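Local coordinates for protein glyceraldehyde-3-phosphate dehydrogenase (Sulfolobus solfataricus, PDB 1B7G) that catalyses the phosphorylating oxidation of glyceraldehyde 3-phosphate in glycolysis, using NADP in preference to NAD, at residues A[155-160]-A[223-228]. The protein carries 1 engineered substitution. Residues are numbered along the deposited sequence; the frame is centred on the assembly and turned at random.
Sequences SKVEKV and INITLK. Unlike the reference sequence in segment 155-160: Lys-159 (reference Asn).
Strands 157-160 and 223-227 run antiparallel at 153°, and the carbonyl of Thr-226 takes two amides, Glu-158 N and Lys-159 N. The first donor lies in the carbonyl plane at 2.8 Å (Glu-158 N to Thr-226 O); the second is tilted 19° from it. This is a classic beta bulge. Beyond it, Thr-226 N returns a bond to Lys-159 O at 2.7 Å. Before it, Lys-228 N binds Lys-156 O. The strands are neighbours in the mixed sheet of the C-terminal GAPDH domain, and helix 139-152 covers the face bearing Val-157, Val-160 and Leu-227. On this face Val-157 CG1 meets Ile-225 CG2 at 3.8 Å, while Val-157 CG2 reaches Leu-227 CD2. On the other face CB of Lys-159, an engineered residue, packs against Thr-226 CB. Glu-158 bends at chi2 (-69°), which brings its carboxylate across the Lys-228 chain, OE2 3.4 Å from Lys-228 CD. The charged ends stay apart, with OE2 4.9 Å from Lys-228 NZ, so any attraction is probably modest. A glycine in place of Glu-158 would probably leave the Lys-228 methylenes without this cover and its ammonium without the pull of this carboxylate. Ser-155 OG touches Leu-227 CB and hydrogen-bonds Asp-229.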
ATOM      1  N   SER A 155     -31.738  18.348   5.240  1.00 34.69           N
ATOM      2  CA  SER A 155     -32.313  19.239   6.231  1.00 33.37           C
ATOM      3  C   SER A 155     -31.194  20.041   6.872  1.00 33.99           C
ATOM      4  O   SER A 155     -30.080  19.528   7.086  1.00 34.24           O
ATOM      5  CB  SER A 155     -33.108  18.513   7.312  1.00 33.66           C
ATOM      6  OG  SER A 155     -33.391  19.391   8.384  1.00 33.29           O
ATOM      7  N   LYS A 156     -31.473  21.309   7.145  1.00 30.19           N
ATOM      8  CA  LYS A 156     -30.427  22.186   7.642  1.00 32.00           C
ATOM      9  C   LYS A 156     -29.714  21.604   8.869  1.00 36.79           C
ATOM     10  O   LYS A 156     -30.387  21.247   9.841  1.00 32.37           O
ATOM     11  CB  LYS A 156     -31.038  23.532   8.040  1.00 31.67           C
ATOM     12  CG  LYS A 156     -29.960  24.592   8.186  1.00 34.57           C
ATOM     13  CD  LYS A 156     -30.542  25.930   8.589  1.00 51.41           C
ATOM     14  CE  LYS A 156     -29.448  26.842   9.134  1.00 57.44           C
ATOM     15  NZ  LYS A 156     -28.277  26.920   8.231  1.00 57.59           N
ATOM     16  N   VAL A 157     -28.393  21.577   8.859  1.00 30.89           N
ATOM     17  CA  VAL A 157     -27.618  21.104   9.998  1.00 31.41           C
ATOM     18  C   VAL A 157     -27.554  22.231  11.020  1.00 29.71           C
ATOM     19  O   VAL A 157     -27.023  23.318  10.784  1.00 30.04           O
ATOM     20  CB  VAL A 157     -26.199  20.649   9.609  1.00 30.41           C
ATOM     21  CG1 VAL A 157     -25.343  20.343  10.819  1.00 26.90           C
ATOM     22  CG2 VAL A 157     -26.343  19.441   8.672  1.00 25.58           C
ATOM     23  N   GLU A 158     -28.137  21.934  12.175  1.00 28.30           N
ATOM     24  CA  GLU A 158     -28.216  22.952  13.220  1.00 32.15           C
ATOM     25  C   GLU A 158     -27.138  22.785  14.263  1.00 31.87           C
ATOM     26  O   GLU A 158     -26.703  23.760  14.882  1.00 32.11           O
ATOM     27  CB  GLU A 158     -29.628  22.822  13.845  1.00 30.24           C
ATOM     28  CG  GLU A 158     -30.704  23.206  12.845  1.00 45.05           C
ATOM     29  CD  GLU A 158     -30.693  24.692  12.522  1.00 51.78           C
ATOM     30  OE1 GLU A 158     -29.847  25.433  13.074  1.00 51.80           O
ATOM     31  OE2 GLU A 158     -31.529  25.127  11.716  1.00 50.24           O
ATOM     32  N   LYS A 159     -26.673  21.539  14.425  1.00 28.74           N
ATOM     33  CA  LYS A 159     -25.648  21.274  15.421  1.00 31.38           C
ATOM     34  C   LYS A 159     -24.828  20.010  15.142  1.00 23.09           C
ATOM     35  O   LYS A 159     -25.307  19.021  14.663  1.00 28.26           O
ATOM     36  CB  LYS A 159     -26.312  21.129  16.816  1.00 32.99           C
ATOM     37  CG  LYS A 159     -25.245  21.238  17.903  1.00 29.32           C
ATOM     38  CD  LYS A 159     -25.733  20.789  19.254  1.00 43.29           C
ATOM     39  CE  LYS A 159     -26.825  21.682  19.804  1.00 43.12           C
ATOM     40  NZ  LYS A 159     -27.061  21.390  21.252  1.00 59.60           N
ATOM     41  N   VAL A 160     -23.513  20.109  15.426  1.00 28.52           N
ATOM     42  CA  VAL A 160     -22.609  18.983  15.232  1.00 28.11           C
ATOM     43  C   VAL A 160     -21.780  18.773  16.508  1.00 21.01           C
ATOM     44  O   VAL A 160     -21.148  19.719  16.982  1.00 25.24           O
ATOM     45  CB  VAL A 160     -21.608  19.201  14.072  1.00 31.97           C
ATOM     46  CG1 VAL A 160     -20.588  18.034  13.986  1.00 25.18           C
ATOM     47  CG2 VAL A 160     -22.297  19.322  12.726  1.00 25.54           C
ATOM     48  N   ILE A 223     -19.860  10.793  14.855  1.00 22.21           N
ATOM     49  CA  ILE A 223     -20.526  12.096  14.852  1.00 26.72           C
ATOM     50  C   ILE A 223     -22.016  12.060  15.147  1.00 19.44           C
ATOM     51  O   ILE A 223     -22.680  11.072  15.040  1.00 20.81           O
ATOM     52  CB  ILE A 223     -20.374  12.859  13.520  1.00 31.00           C
ATOM     53  CG1 ILE A 223     -21.149  12.086  12.450  1.00 26.75           C
ATOM     54  CG2 ILE A 223     -18.930  13.067  13.102  1.00 39.12           C
ATOM     55  CD1 ILE A 223     -21.488  13.015  11.279  1.00 51.84           C
ATOM     56  N   ASN A 224     -22.402  13.210  15.694  1.00 21.88           N
ATOM     57  CA  ASN A 224     -23.797  13.391  16.094  1.00 24.45           C
ATOM     58  C   ASN A 224     -24.249  14.741  15.505  1.00 23.15           C
ATOM     59  O   ASN A 224     -23.738  15.771  15.901  1.00 26.49           O
ATOM     60  CB  ASN A 224     -23.908  13.388  17.607  1.00 25.72           C
ATOM     61  CG  ASN A 224     -25.320  13.689  18.092  1.00 49.64           C
ATOM     62  OD1 ASN A 224     -25.987  14.681  17.772  1.00 58.13           O
ATOM     63  ND2 ASN A 224     -25.823  12.779  18.919  1.00 46.24           N
ATOM     64  N   ILE A 225     -25.236  14.616  14.619  1.00 24.72           N
ATOM     65  CA  ILE A 225     -25.733  15.831  13.942  1.00 25.02           C
ATOM     66  C   ILE A 225     -27.176  16.084  14.397  1.00 23.09           C
ATOM     67  O   ILE A 225     -27.974  15.164  14.544  1.00 25.47           O
ATOM     68  CB  ILE A 225     -25.712  15.629  12.412  1.00 28.52           C
ATOM     69  CG1 ILE A 225     -24.291  15.459  11.843  1.00 33.53           C
ATOM     70  CG2 ILE A 225     -26.391  16.801  11.685  1.00 37.39           C
ATOM     71  CD1 ILE A 225     -24.328  14.889  10.426  1.00 34.72           C
ATOM     72  N   THR A 226     -27.477  17.380  14.654  1.00 23.32           N
ATOM     73  CA  THR A 226     -28.873  17.715  14.959  1.00 25.66           C
ATOM     74  C   THR A 226     -29.407  18.563  13.790  1.00 24.64           C
ATOM     75  O   THR A 226     -28.709  19.499  13.402  1.00 30.53           O
ATOM     76  CB  THR A 226     -29.036  18.523  16.258  1.00 31.13           C
ATOM     77  OG1 THR A 226     -28.415  17.801  17.300  1.00 34.30           O
ATOM     78  CG2 THR A 226     -30.522  18.759  16.554  1.00 34.74           C
ATOM     79  N   LEU A 227     -30.462  18.098  13.162  1.00 32.45           N
ATOM     80  CA  LEU A 227     -31.048  18.768  12.002  1.00 31.93           C
ATOM     81  C   LEU A 227     -32.226  19.671  12.384  1.00 37.31           C
ATOM     82  O   LEU A 227     -32.829  19.548  13.453  1.00 34.21           O
ATOM     83  CB  LEU A 227     -31.565  17.708  11.012  1.00 31.84           C
ATOM     84  CG  LEU A 227     -30.530  16.645  10.620  1.00 27.12           C
ATOM     85  CD1 LEU A 227     -31.156  15.544   9.798  1.00 25.56           C
ATOM     86  CD2 LEU A 227     -29.368  17.303   9.894  1.00 24.42           C
ATOM     87  N   LYS A 228     -32.590  20.565  11.472  1.00 31.94           N
ATOM     88  CA  LYS A 228     -33.667  21.522  11.773  1.00 37.26           C
ATOM     89  C   LYS A 228     -34.993  20.805  11.848  1.00 37.65           C
ATOM     90  O   LYS A 228     -35.874  21.079  12.659  1.00 39.54           O
ATOM     91  CB  LYS A 228     -33.645  22.602  10.691  1.00 39.64           C
ATOM     92  CG  LYS A 228     -34.937  23.413  10.556  1.00 56.35           C
ATOM     93  CD  LYS A 228     -34.585  24.876  10.300  1.00 53.63           C
ATOM     94  CE  LYS A 228     -35.637  25.576   9.459  1.00 61.26           C
ATOM     95  NZ  LYS A 228     -35.432  27.053   9.476  1.00 59.69           N
TER